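Local atomic coordinates of uncharacterized protein (Pyrococcus horikoshii, PDB entry 1ZJJ), a protein that probably acts as a magnesium-dependent phosphatase of the haloacid dehalogenase superfamily, although its natural substrate is not established. Residues M1-F6 / E203-V208; R23-F28 / Y254-Y259; F36-N41 / S64-S69; K225-L230 / P246-P251. All coordinates share one frame; numbering follows the deposited sequence.

Interaction 1. Residues M1-F6 / E203-V208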
loop_
_atom_site.group_PDB
_atom_site.type_symbol
_atom_site.label_atom_id
_atom_site.label_comp_id
_atom_site.label_asym_id
_atom_site.label_seq_id
_atom_site.Cartn_x
_atom_site.Cartn_y
_atom_site.Cartn_z
ATOM N N MET B 1 14.257 39.320 -9.511
ATOM C CA MET B 1 14.424 39.020 -8.069
ATOM C C MET B 1 14.197 37.537 -7.836
ATOM O O MET B 1 13.088 37.090 -7.515
ATOM C CB MET B 1 13.433 39.846 -7.246
ATOM C CG MET B 1 13.393 41.320 -7.637
ATOM S SD MET B 1 15.055 41.962 -7.945
ATOM C CE MET B 1 15.586 42.340 -6.259
ATOM N N VAL B 2 15.269 36.780 -8.038
ATOM C CA VAL B 2 15.254 35.336 -7.895
ATOM C C VAL B 2 15.350 34.836 -6.451
ATOM O O VAL B 2 16.091 35.380 -5.635
ATOM C CB VAL B 2 16.420 34.725 -8.695
ATOM C CG1 VAL B 2 16.495 33.209 -8.465
ATOM C CG2 VAL B 2 16.244 35.014 -10.178
ATOM N N ALA B 3 14.590 33.779 -6.172
ATOM C CA ALA B 3 14.575 33.112 -4.875
ATOM C C ALA B 3 14.876 31.654 -5.208
ATOM O O ALA B 3 14.316 31.101 -6.155
ATOM C CB ALA B 3 13.194 33.246 -4.197
ATOM N N ILE B 4 15.764 31.031 -4.447
ATOM C CA ILE B 4 16.125 29.656 -4.736
ATOM C C ILE B 4 15.627 28.689 -3.669
ATOM O O ILE B 4 15.854 28.879 -2.476
ATOM C CB ILE B 4 17.663 29.519 -4.903
ATOM C CG1 ILE B 4 18.174 30.564 -5.911
ATOM C CG2 ILE B 4 18.016 28.112 -5.387
ATOM C CD1 ILE B 4 19.684 30.598 -6.075
ATOM N N ILE B 5 14.933 27.653 -4.121
ATOM C CA ILE B 5 14.390 26.632 -3.234
ATOM C C ILE B 5 15.247 25.366 -3.373
ATOM O O ILE B 5 15.464 24.880 -4.487
ATOM C CB ILE B 5 12.929 26.300 -3.623
ATOM C CG1 ILE B 5 12.124 27.593 -3.802
ATOM C CG2 ILE B 5 12.294 25.405 -2.558
ATOM C CD1 ILE B 5 12.099 28.493 -2.583
ATOM N N PHE B 6 15.739 24.840 -2.251
ATOM C CA PHE B 6 16.572 23.637 -2.274
ATOM C C PHE B 6 15.968 22.421 -1.592
ATOM O O PHE B 6 15.465 22.507 -0.467
ATOM C CB PHE B 6 17.918 23.846 -1.566
ATOM C CG PHE B 6 18.771 24.940 -2.142
ATOM C CD1 PHE B 6 18.561 26.262 -1.778
ATOM C CD2 PHE B 6 19.817 24.639 -3.013
ATOM C CE1 PHE B 6 19.384 27.273 -2.263
ATOM C CE2 PHE B 6 20.648 25.646 -3.506
ATOM C CZ PHE B 6 20.428 26.965 -3.128
ATOM N N GLU B 203 8.625 36.653 -6.535
ATOM C CA GLU B 203 9.958 36.302 -7.050
ATOM C C GLU B 203 9.967 35.270 -8.174
ATOM O O GLU B 203 9.011 34.501 -8.358
ATOM C CB GLU B 203 10.864 35.778 -5.908
ATOM C CG GLU B 203 11.422 36.879 -5.019
ATOM C CD GLU B 203 10.689 37.011 -3.729
ATOM O OE1 GLU B 203 11.238 37.668 -2.831
ATOM O OE2 GLU B 203 9.579 36.463 -3.590
ATOM N N GLU B 204 11.087 35.237 -8.894
ATOM C CA GLU B 204 11.266 34.260 -9.964
ATOM C C GLU B 204 11.823 33.115 -9.144
ATOM O O GLU B 204 12.854 33.268 -8.496
ATOM C CB GLU B 204 12.315 34.735 -10.961
ATOM C CG GLU B 204 12.833 33.617 -11.825
ATOM C CD GLU B 204 13.927 34.072 -12.764
ATOM O OE1 GLU B 204 14.526 33.193 -13.414
ATOM O OE2 GLU B 204 14.190 35.299 -12.857
ATOM N N LEU B 205 11.146 31.978 -9.161
ATOM C CA LEU B 205 11.564 30.832 -8.364
ATOM C C LEU B 205 12.405 29.797 -9.086
ATOM O O LEU B 205 12.130 29.456 -10.235
ATOM C CB LEU B 205 10.329 30.129 -7.785
ATOM C CG LEU B 205 9.353 30.966 -6.957
ATOM C CD1 LEU B 205 8.160 30.104 -6.552
ATOM C CD2 LEU B 205 10.069 31.517 -5.734
ATOM N N TRP B 206 13.430 29.308 -8.391
ATOM C CA TRP B 206 14.315 28.262 -8.901
ATOM C C TRP B 206 14.193 27.079 -7.939
ATOM O O TRP B 206 14.129 27.268 -6.723
ATOM C CB TRP B 206 15.775 28.711 -8.905
ATOM C CG TRP B 206 16.152 29.714 -9.952
ATOM C CD1 TRP B 206 15.314 30.417 -10.775
ATOM C CD2 TRP B 206 17.478 30.169 -10.246
ATOM N NE1 TRP B 206 16.040 31.286 -11.557
ATOM C CE2 TRP B 206 17.369 31.155 -11.252
ATOM C CE3 TRP B 206 18.747 29.839 -9.751
ATOM C CZ2 TRP B 206 18.486 31.818 -11.777
ATOM C CZ3 TRP B 206 19.858 30.498 -10.271
ATOM C CH2 TRP B 206 19.718 31.478 -11.274
ATOM N N MET B 207 14.160 25.870 -8.483
ATOM C CA MET B 207 14.062 24.657 -7.673
ATOM C C MET B 207 15.305 23.811 -7.922
ATOM O O MET B 207 15.624 23.485 -9.063
ATOM C CB MET B 207 12.820 23.855 -8.061
ATOM C CG MET B 207 12.619 22.565 -7.274
ATOM S SD MET B 207 12.243 22.878 -5.540
ATOM C CE MET B 207 13.152 21.532 -4.731
ATOM N N VAL B 208 16.011 23.464 -6.855
ATOM C CA VAL B 208 17.215 22.654 -6.974
ATOM C C VAL B 208 16.993 21.320 -6.262
ATOM O O VAL B 208 16.761 21.287 -5.048
ATOM C CB VAL B 208 18.428 23.361 -6.337
ATOM C CG1 VAL B 208 19.654 22.489 -6.463
ATOM C CG2 VAL B 208 18.649 24.727 -6.985
#

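Interaction 2. Residues R23-F28 / Y254-Y259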
loop_
_atom_site.group_PDB
_atom_site.type_symbol
_atom_site.label_atom_id
_atom_site.label_comp_id
_atom_site.label_asym_id
_atom_site.label_seq_id
_atom_site.Cartn_x
_atom_site.Cartn_y
_atom_site.Cartn_z
ATOM N N ARG B 23 28.412 25.514 2.497
ATOM C CA ARG B 23 28.493 26.709 3.346
ATOM C C ARG B 23 28.808 27.941 2.502
ATOM O O ARG B 23 28.240 29.012 2.715
ATOM C CB ARG B 23 29.570 26.554 4.427
ATOM C CG ARG B 23 29.642 27.733 5.401
ATOM C CD ARG B 23 30.894 27.652 6.276
ATOM N NE ARG B 23 32.121 27.941 5.534
ATOM C CZ ARG B 23 32.544 29.159 5.215
ATOM N NH1 ARG B 23 31.843 30.225 5.568
ATOM N NH2 ARG B 23 33.681 29.306 4.547
ATOM N N GLU B 24 29.726 27.778 1.550
ATOM C CA GLU B 24 30.093 28.882 0.673
ATOM C C GLU B 24 28.914 29.365 -0.125
ATOM O O GLU B 24 28.699 30.561 -0.231
ATOM C CB GLU B 24 31.228 28.505 -0.290
ATOM C CG GLU B 24 32.592 28.576 0.333
ATOM C CD GLU B 24 33.038 27.259 0.934
ATOM O OE1 GLU B 24 32.200 26.385 1.246
ATOM O OE2 GLU B 24 34.261 27.092 1.093
ATOM N N LEU B 25 28.161 28.423 -0.681
ATOM C CA LEU B 25 26.979 28.755 -1.458
ATOM C C LEU B 25 26.029 29.599 -0.620
ATOM O O LEU B 25 25.636 30.685 -1.032
ATOM C CB LEU B 25 26.257 27.483 -1.900
ATOM C CG LEU B 25 24.882 27.721 -2.558
ATOM C CD1 LEU B 25 25.011 28.664 -3.758
ATOM C CD2 LEU B 25 24.300 26.389 -2.989
ATOM N N ILE B 26 25.665 29.091 0.552
ATOM C CA ILE B 26 24.758 29.798 1.447
ATOM C C ILE B 26 25.304 31.169 1.861
ATOM O O ILE B 26 24.543 32.132 1.981
ATOM C CB ILE B 26 24.455 28.949 2.708
ATOM C CG1 ILE B 26 23.774 27.639 2.300
ATOM C CG2 ILE B 26 23.559 29.726 3.658
ATOM C CD1 ILE B 26 22.482 27.831 1.509
ATOM N N GLU B 27 26.612 31.270 2.080
ATOM C CA GLU B 27 27.195 32.557 2.450
ATOM C C GLU B 27 27.132 33.496 1.259
ATOM O O GLU B 27 27.030 34.715 1.407
ATOM C CB GLU B 27 28.652 32.407 2.905
ATOM C CG GLU B 27 28.811 32.520 4.406
ATOM C CD GLU B 27 27.861 33.549 4.994
ATOM O OE1 GLU B 27 27.963 34.744 4.635
ATOM O OE2 GLU B 27 26.999 33.153 5.807
ATOM N N PHE B 28 27.179 32.913 0.069
ATOM C CA PHE B 28 27.119 33.684 -1.161
ATOM C C PHE B 28 25.715 34.236 -1.430
ATOM O O PHE B 28 25.560 35.391 -1.831
ATOM C CB PHE B 28 27.558 32.815 -2.344
ATOM C CG PHE B 28 27.430 33.496 -3.671
ATOM C CD1 PHE B 28 28.303 34.517 -4.036
ATOM C CD2 PHE B 28 26.426 33.128 -4.553
ATOM C CE1 PHE B 28 28.171 35.158 -5.262
ATOM C CE2 PHE B 28 26.285 33.763 -5.784
ATOM C CZ PHE B 28 27.159 34.781 -6.140
ATOM N N TYR B 254 27.376 23.594 -5.211
ATOM C CA TYR B 254 28.507 24.511 -5.132
ATOM C C TYR B 254 28.677 25.259 -6.452
ATOM O O TYR B 254 28.981 26.451 -6.467
ATOM C CB TYR B 254 29.801 23.764 -4.792
ATOM C CG TYR B 254 31.016 24.668 -4.769
ATOM C CD1 TYR B 254 31.120 25.707 -3.846
ATOM C CD2 TYR B 254 32.048 24.502 -5.693
ATOM C CE1 TYR B 254 32.223 26.560 -3.845
ATOM C CE2 TYR B 254 33.154 25.346 -5.701
ATOM C CZ TYR B 254 33.236 26.372 -4.777
ATOM O OH TYR B 254 34.332 27.205 -4.790
ATOM N N GLU B 255 28.470 24.551 -7.558
ATOM C CA GLU B 255 28.597 25.139 -8.886
ATOM C C GLU B 255 27.559 26.226 -9.168
ATOM O O GLU B 255 27.659 26.943 -10.167
ATOM C CB GLU B 255 28.508 24.053 -9.961
ATOM C CG GLU B 255 29.782 23.228 -10.148
ATOM C CD GLU B 255 30.143 22.382 -8.938
ATOM O OE1 GLU B 255 29.263 21.665 -8.420
ATOM O OE2 GLU B 255 31.314 22.425 -8.510
ATOM N N LEU B 256 26.562 26.348 -8.295
ATOM C CA LEU B 256 25.537 27.370 -8.465
ATOM C C LEU B 256 26.142 28.753 -8.311
ATOM O O LEU B 256 25.613 29.726 -8.834
ATOM C CB LEU B 256 24.421 27.215 -7.427
ATOM C CG LEU B 256 23.177 26.420 -7.816
ATOM C CD1 LEU B 256 22.187 26.448 -6.644
ATOM C CD2 LEU B 256 22.539 27.022 -9.061
ATOM N N ILE B 257 27.246 28.834 -7.579
ATOM C CA ILE B 257 27.905 30.114 -7.353
ATOM C C ILE B 257 28.413 30.729 -8.656
ATOM O O ILE B 257 28.077 31.867 -8.986
ATOM C CB ILE B 257 29.076 29.960 -6.366
ATOM C CG1 ILE B 257 28.546 29.502 -5.002
ATOM C CG2 ILE B 257 29.821 31.281 -6.227
ATOM C CD1 ILE B 257 29.630 29.199 -3.992
ATOM N N ASP B 258 29.220 29.987 -9.404
ATOM C CA ASP B 258 29.732 30.532 -10.653
ATOM C C ASP B 258 28.631 30.660 -11.694
ATOM O O ASP B 258 28.696 31.526 -12.568
ATOM C CB ASP B 258 30.906 29.696 -11.169
ATOM C CG ASP B 258 32.226 30.102 -10.527
ATOM O OD1 ASP B 258 33.267 29.493 -10.839
ATOM O OD2 ASP B 258 32.219 31.041 -9.702
ATOM N N TYR B 259 27.606 29.820 -11.595
ATOM C CA TYR B 259 26.498 29.916 -12.538
ATOM C C TYR B 259 25.806 31.263 -12.344
ATOM O O TYR B 259 25.461 31.947 -13.311
ATOM C CB TYR B 259 25.471 28.811 -12.304
ATOM C CG TYR B 259 24.307 28.898 -13.257
ATOM C CD1 TYR B 259 24.473 28.606 -14.610
ATOM C CD2 TYR B 259 23.043 29.284 -12.816
ATOM C CE1 TYR B 259 23.404 28.693 -15.504
ATOM C CE2 TYR B 259 21.972 29.373 -13.698
ATOM C CZ TYR B 259 22.158 29.072 -15.039
ATOM O OH TYR B 259 21.082 29.118 -15.901
#

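Interaction 3. Residues F36-N41 / S64-S69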
loop_
_atom_site.group_PDB
_atom_site.type_symbol
_atom_site.label_atom_id
_atom_site.label_comp_id
_atom_site.label_asym_id
_atom_site.label_seq_id
_atom_site.Cartn_x
_atom_site.Cartn_y
_atom_site.Cartn_z
ATOM N N PHE B 36 16.280 32.384 -0.099
ATOM C CA PHE B 36 16.263 30.951 -0.347
ATOM C C PHE B 36 15.523 30.218 0.755
ATOM O O PHE B 36 15.284 30.763 1.837
ATOM C CB PHE B 36 17.698 30.417 -0.467
ATOM C CG PHE B 36 18.509 30.572 0.786
ATOM C CD1 PHE B 36 18.490 29.589 1.770
ATOM C CD2 PHE B 36 19.258 31.728 1.005
ATOM C CE1 PHE B 36 19.207 29.753 2.960
ATOM C CE2 PHE B 36 19.974 31.898 2.185
ATOM C CZ PHE B 36 19.948 30.909 3.167
ATOM N N ALA B 37 15.146 28.981 0.465
ATOM C CA ALA B 37 14.448 28.154 1.438
ATOM C C ALA B 37 14.725 26.696 1.126
ATOM O O ALA B 37 15.035 26.343 -0.012
ATOM C CB ALA B 37 12.955 28.430 1.389
ATOM N N PHE B 38 14.636 25.855 2.148
ATOM C CA PHE B 38 14.858 24.432 1.980
ATOM C C PHE B 38 13.472 23.786 1.978
ATOM O O PHE B 38 12.588 24.180 2.751
ATOM C CB PHE B 38 15.743 23.905 3.114
ATOM C CG PHE B 38 17.123 24.535 3.156
ATOM C CD1 PHE B 38 17.613 25.256 2.068
ATOM C CD2 PHE B 38 17.938 24.383 4.272
ATOM C CE1 PHE B 38 18.898 25.816 2.092
ATOM C CE2 PHE B 38 19.224 24.937 4.307
ATOM C CZ PHE B 38 19.704 25.655 3.212
ATOM N N LEU B 39 13.279 22.805 1.107
ATOM C CA LEU B 39 11.977 22.172 0.974
ATOM C C LEU B 39 12.064 20.654 0.927
ATOM O O LEU B 39 12.441 20.088 -0.101
ATOM C CB LEU B 39 11.308 22.698 -0.308
ATOM C CG LEU B 39 9.849 22.324 -0.603
ATOM C CD1 LEU B 39 8.954 23.067 0.373
ATOM C CD2 LEU B 39 9.475 22.695 -2.039
ATOM N N THR B 40 11.704 19.999 2.032
ATOM C CA THR B 40 11.744 18.540 2.099
ATOM C C THR B 40 10.363 17.884 2.210
ATOM O O THR B 40 9.483 18.383 2.921
ATOM C CB THR B 40 12.598 18.058 3.293
ATOM O OG1 THR B 40 12.604 16.626 3.324
ATOM C CG2 THR B 40 12.037 18.580 4.609
ATOM N N ASN B 41 10.183 16.771 1.495
ATOM C CA ASN B 41 8.953 15.995 1.507
ATOM C C ASN B 41 8.848 15.153 2.776
ATOM O O ASN B 41 7.813 14.580 3.089
ATOM C CB ASN B 41 8.950 15.087 0.277
ATOM C CG ASN B 41 8.113 15.714 -0.808
ATOM O OD1 ASN B 41 7.606 16.824 -0.676
ATOM N ND2 ASN B 41 7.975 14.970 -1.919
ATOM N N SER B 64 13.253 28.903 10.198
ATOM C CA SER B 64 12.165 29.623 9.541
ATOM C C SER B 64 12.156 29.477 8.016
ATOM O O SER B 64 11.130 29.710 7.380
ATOM C CB SER B 64 12.182 31.111 9.919
ATOM O OG SER B 64 13.260 31.796 9.311
ATOM N N ILE B 65 13.282 29.099 7.416
ATOM C CA ILE B 65 13.287 28.921 5.971
ATOM C C ILE B 65 13.293 27.440 5.595
ATOM O O ILE B 65 13.509 27.084 4.439
ATOM C CB ILE B 65 14.484 29.660 5.296
ATOM C CG1 ILE B 65 15.818 29.193 5.881
ATOM C CG2 ILE B 65 14.329 31.157 5.477
ATOM C CD1 ILE B 65 16.317 27.887 5.325
ATOM N N ILE B 66 13.057 26.581 6.583
ATOM C CA ILE B 66 13.004 25.134 6.359
ATOM C C ILE B 66 11.543 24.687 6.292
ATOM O O ILE B 66 10.833 24.702 7.298
ATOM C CB ILE B 66 13.696 24.345 7.495
ATOM C CG1 ILE B 66 15.175 24.735 7.577
ATOM C CG2 ILE B 66 13.547 22.833 7.251
ATOM C CD1 ILE B 66 15.949 24.031 8.690
ATOM N N ILE B 67 11.100 24.291 5.104
ATOM C CA ILE B 67 9.721 23.852 4.907
ATOM C C ILE B 67 9.651 22.340 4.757
ATOM O O ILE B 67 10.238 21.768 3.841
ATOM C CB ILE B 67 9.116 24.494 3.647
ATOM C CG1 ILE B 67 9.260 26.013 3.727
ATOM C CG2 ILE B 67 7.650 24.093 3.504
ATOM C CD1 ILE B 67 8.894 26.712 2.447
ATOM N N THR B 68 8.928 21.703 5.671
ATOM C CA THR B 68 8.757 20.259 5.653
ATOM C C THR B 68 7.347 19.968 5.147
ATOM O O THR B 68 6.469 20.839 5.203
ATOM C CB THR B 68 8.890 19.667 7.062
ATOM O OG1 THR B 68 7.866 20.218 7.903
ATOM C CG2 THR B 68 10.256 20.002 7.660
ATOM N N SER B 69 7.116 18.756 4.662
ATOM C CA SER B 69 5.784 18.421 4.180
ATOM C C SER B 69 4.793 18.542 5.338
ATOM O O SER B 69 3.636 18.878 5.134
ATOM C CB SER B 69 5.751 17.009 3.583
ATOM O OG SER B 69 6.095 16.015 4.526
#

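Interaction 4. Residues K225-L230 / P246-P251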
loop_
_atom_site.group_PDB
_atom_site.type_symbol
_atom_site.label_atom_id
_atom_site.label_comp_id
_atom_site.label_asym_id
_atom_site.label_seq_id
_atom_site.Cartn_x
_atom_site.Cartn_y
_atom_site.Cartn_z
ATOM N N LYS B 225 12.458 27.319 -12.393
ATOM C CA LYS B 225 13.607 26.852 -13.155
ATOM C C LYS B 225 13.977 25.505 -12.544
ATOM O O LYS B 225 14.197 25.407 -11.333
ATOM C CB LYS B 225 14.782 27.827 -13.027
ATOM C CG LYS B 225 16.035 27.378 -13.775
ATOM C CD LYS B 225 17.205 28.325 -13.542
ATOM C CE LYS B 225 16.996 29.661 -14.233
ATOM N NZ LYS B 225 17.007 29.505 -15.715
ATOM N N ALA B 226 14.035 24.472 -13.378
ATOM C CA ALA B 226 14.343 23.120 -12.913
ATOM C C ALA B 226 15.837 22.796 -12.945
ATOM O O ALA B 226 16.403 22.471 -13.996
ATOM C CB ALA B 226 13.556 22.093 -13.747
ATOM N N ILE B 227 16.472 22.877 -11.782
ATOM C CA ILE B 227 17.898 22.603 -11.673
ATOM C C ILE B 227 18.152 21.290 -10.953
ATOM O O ILE B 227 17.742 21.108 -9.809
ATOM C CB ILE B 227 18.626 23.713 -10.891
ATOM C CG1 ILE B 227 18.293 25.083 -11.489
ATOM C CG2 ILE B 227 20.132 23.453 -10.914
ATOM C CD1 ILE B 227 18.816 26.253 -10.670
ATOM N N MET B 228 18.827 20.369 -11.624
ATOM C CA MET B 228 19.127 19.092 -11.008
ATOM C C MET B 228 20.615 18.981 -10.715
ATOM O O MET B 228 21.455 19.402 -11.516
ATOM C CB MET B 228 18.698 17.936 -11.918
ATOM C CG MET B 228 18.812 16.571 -11.254
ATOM S SD MET B 228 18.278 15.188 -12.294
ATOM C CE MET B 228 19.841 14.449 -12.721
ATOM N N VAL B 229 20.940 18.439 -9.546
ATOM C CA VAL B 229 22.335 18.233 -9.175
ATOM C C VAL B 229 22.577 16.732 -9.240
ATOM O O VAL B 229 21.635 15.941 -9.147
ATOM C CB VAL B 229 22.650 18.764 -7.758
ATOM C CG1 VAL B 229 22.595 20.285 -7.755
ATOM C CG2 VAL B 229 21.676 18.178 -6.744
ATOM N N LEU B 230 23.831 16.333 -9.403
ATOM C CA LEU B 230 24.159 14.916 -9.522
ATOM C C LEU B 230 24.650 14.253 -8.229
ATOM O O LEU B 230 25.087 13.101 -8.243
ATOM C CB LEU B 230 25.198 14.745 -10.633
ATOM C CG LEU B 230 24.757 15.388 -11.951
ATOM C CD1 LEU B 230 25.872 15.311 -12.978
ATOM C CD2 LEU B 230 23.513 14.692 -12.461
ATOM N N PRO B 246 15.176 18.630 -16.683
ATOM C CA PRO B 246 15.800 19.754 -15.978
ATOM C C PRO B 246 16.181 20.850 -16.964
ATOM O O PRO B 246 16.548 20.552 -18.099
ATOM C CB PRO B 246 17.039 19.131 -15.331
ATOM C CG PRO B 246 16.691 17.692 -15.185
ATOM C CD PRO B 246 15.952 17.396 -16.496
ATOM N N ASP B 247 16.096 22.105 -16.531
ATOM C CA ASP B 247 16.466 23.233 -17.371
ATOM C C ASP B 247 17.976 23.383 -17.286
ATOM O O ASP B 247 18.613 23.934 -18.180
ATOM C CB ASP B 247 15.811 24.521 -16.874
ATOM C CG ASP B 247 14.314 24.493 -16.992
ATOM O OD1 ASP B 247 13.824 24.143 -18.086
ATOM O OD2 ASP B 247 13.630 24.828 -16.001
ATOM N N LEU B 248 18.544 22.885 -16.196
ATOM C CA LEU B 248 19.978 22.980 -15.975
ATOM C C LEU B 248 20.442 21.824 -15.101
ATOM O O LEU B 248 19.741 21.422 -14.167
ATOM C CB LEU B 248 20.305 24.309 -15.286
ATOM C CG LEU B 248 21.751 24.598 -14.873
ATOM C CD1 LEU B 248 22.581 24.969 -16.094
ATOM C CD2 LEU B 248 21.764 25.748 -13.875
ATOM N N VAL B 249 21.612 21.281 -15.419
ATOM C CA VAL B 249 22.185 20.184 -14.653
ATOM C C VAL B 249 23.548 20.628 -14.138
ATOM O O VAL B 249 24.381 21.117 -14.904
ATOM C CB VAL B 249 22.371 18.911 -15.514
ATOM C CG1 VAL B 249 22.936 17.787 -14.657
ATOM C CG2 VAL B 249 21.047 18.494 -16.129
ATOM N N LEU B 250 23.769 20.467 -12.838
ATOM C CA LEU B 250 25.035 20.857 -12.231
ATOM C C LEU B 250 25.603 19.710 -11.408
ATOM O O LEU B 250 24.865 18.855 -10.924
ATOM C CB LEU B 250 24.847 22.080 -11.324
ATOM C CG LEU B 250 24.331 23.395 -11.913
ATOM C CD1 LEU B 250 24.115 24.390 -10.773
ATOM C CD2 LEU B 250 25.319 23.947 -12.934
ATOM N N PRO B 251 26.933 19.673 -11.245
ATOM C CA PRO B 251 27.601 18.624 -10.471
ATOM C C PRO B 251 27.110 18.617 -9.018
ATOM O O PRO B 251 26.868 17.558 -8.430
ATOM C CB PRO B 251 29.076 19.010 -10.576
ATOM C CG PRO B 251 29.147 19.687 -11.918
ATOM C CD PRO B 251 27.919 20.556 -11.892
#

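Interaction 1. Residues M1-F6 / E203-V208
Val2 sets its CG1 methyl over one face of the Trp206 indole, 3.5 Å from the centroid of the five-membered ring and only 7° off the ring normal, a CH-pi contact. That branch reaches the ring because CG1 stands anti to the backbone N of Val2 (chi1 175°); CG2, the other branch, rests on the carboxylate of Glu204, 3.4 Å from OE2. The indole is fixed in rotation as well, since Trp206 NE1 donates to Glu204 OE1 (3.1 Å), the acceptor lying in the ring plane while its carboxylate is met from above. At the six-membered ring, Ile4 CD1 comes obliquely to Trp206 CE3. A leucine in place of Trp206 would probably leave Glu204 without its N-H partner and open a gap beneath Val2 CG1. On the reverse side of the sheet, Met207, with CG anti to its backbone N and the chain bent at chi2, brings SD to 3.9 Å from Ile5 CG2, the two side chains crossing at about a right angle. Five backbone bonds hold the pairing, among them Ile5 N to Trp206 O at 2.8 Å. Such parallel pairing of two central strands is typical of the Rossmann-like HAD core, whose magnesium ligands Asp7 and Asp210 follow just beyond these strands.

Interaction 2. Residues R23-F28 / Y254-Y259
Ile257 fits between Leu25 and Phe28 where helices 22-31 and 256-261 pack side by side over one face of the Rossmann-like HAD sheet. The evidence that both helices rest on that sheet is that Leu25 and Leu256 each also touch Phe6 of strand 2-6. Among the aliphatic contacts, Leu25 and Ile257 slide past each other in opposite directions, bringing Leu25 CD1 to 3.8 Å from Ile257 CG1; the same methyl of Leu25 meets Leu256 CB at 4.0 Å. Ile257 CD1, carried outward by an extended chain (chi2 175°), goes beyond the neighbouring side chains to the helix backbone and lies 3.7 Å from Leu25 CA. The one ring-face contact is a CH-pi pair: Ile257 CG2 stands over the centre of the Phe28 ring, 4.0 Å from its centroid and 6° off the normal. The branching at CB thus sends one arm of Ile257 to Leu25 and the other to Phe28. An alanine at Ile257 would probably open a gap between the helices, with the face of Phe28 losing its methyl and Leu25 CD1 its neighbour CG1. Polar side-chain ends play no part across the interface: even Glu24 contributes its aliphatic base. At the outer margin Glu24 CB lies at the edge of the Tyr254 ring, near its plane, 4.2 Å from Tyr254 CE1.

Interaction 3. Residues F36-N41 / S64-S69
A chi1 of 57° places Ile65 CG1 between its own backbone N and carbonyl carbon, and from there the chain turns CD1 over the Phe38 ring. Phe38 in turn has CG beside its backbone N (chi1 -62°), and the two side chains run side by side in the same direction. The Ile65 CD1 methyl stands 4.1 Å from the centroid of the Phe38 ring, 14° off the normal and offset toward the rim, a CH-pi contact; the same CD1 also comes obliquely to the ring of Phe36. On the other face of the sheet Leu39 CD1 crosses to Ile67 CG2 at 3.5 Å, a close methyl pair. Back on the face of Phe38 and Ile66, Thr40 and Thr68 lie alongside each other and meet through their CG2 methyls, 3.8 Å apart, while their hydroxyls are used locally: Thr40 OG1 bonds to Asn42 N, and Thr68 OG1 caps the following helix at Leu71 N.

The backbone evidence for parallel pairing is three bonds: Phe38 N to Ile65 O (2.8 Å), Ile67 N to Phe38 O (2.8 Å) and Thr40 N to Ile67 O (2.9 Å). At the C-terminal end of the pair, Ser69 OG donates to Asn41 O at 2.7 Å, from well above the carbonyl plane. The two strands belong to a beta-alpha-beta unit with helix 47-56, whose Tyr50 touches Thr40, Ile66 and Thr68. Asn41 itself reaches Asp154 and Lys187. Chemically, the side-chain contacts are apolar along the strands and polar at the C-terminal end, where the Thr40 side chain lies about 7 Å from the bound magnesium ion, consistent with the Ser69 bond helping to hold the two chain ends together near the metal site.

Interaction 4. Residues K225-L230 / P246-P251
Ala226 O accepts two backbone bonds, from Asp247 N at 2.6 Å and from Leu248 N at 3.1 Å. The first donor lies in the carbonyl plane on a lone pair, though its N-H...O angle of 139° is bent; the second is tilted from that plane. This double grip opens the parallel pairing of strands 225-229 and 248-250, which belong to a beta-alpha-beta unit with helix 236-240 at one margin of the Rossmann-like HAD sheet. Asp247 answers with its side chain as well: its OD2 takes the N-H of Ala226 at 2.7 Å and 177°, an almost straight bond received on the anti side of the carboxylate. The torsion that sets CG beside the backbone N of Asp247 (chi1 -65°) turns the carboxylate back to the start of the partner strand.

Beyond this, the backbones alternate as donors and acceptors, with Met228 N bonded to Leu248 O and Leu250 N to Met228 O. Leu230 N ends the series with two weak bonds, to Leu250 O and Pro251 O.

The side chains separate by face. Ile227 CG2 touches the CD2 methyl of Leu248 and the CD1 methyl of Leu250 on the side covered by helix 256-261, where Leu256 packs on Ile227 and Leu250. On the reverse side Met228 lies alongside Pro246, with Met228 CB 3.8 Å from the ring atom CG of Pro246, on the face where helix 212-221 also meets Met228 through Ile216. Near the end of the pair, Leu230 crosses Val249 at about a right angle, with Leu230 CD2 3.8 Å from Val249 CG1.

From the N terminus, strand 2-6 meets 203-208 only after 196 intervening residues, so interaction 1 closes a long loop. Helix 22-31 follows, and its contact with 254-259, interaction 2, closes a longer loop that crosses that of interaction 1. Interaction 3 is a short closure nested inside both. Interaction 4, also short, opens after interaction 1 has closed and nests within interaction 2 alone. Interactions 1, 3 and 4 join pairs of strands in one parallel sheet, with 2-6 beside 36-40 and 204-209 beside 225-229; interaction 2 ties together helices over it. Phe6 CE2 meets Leu256 CD1 at 3.6 Å, linking sheet and helix layer.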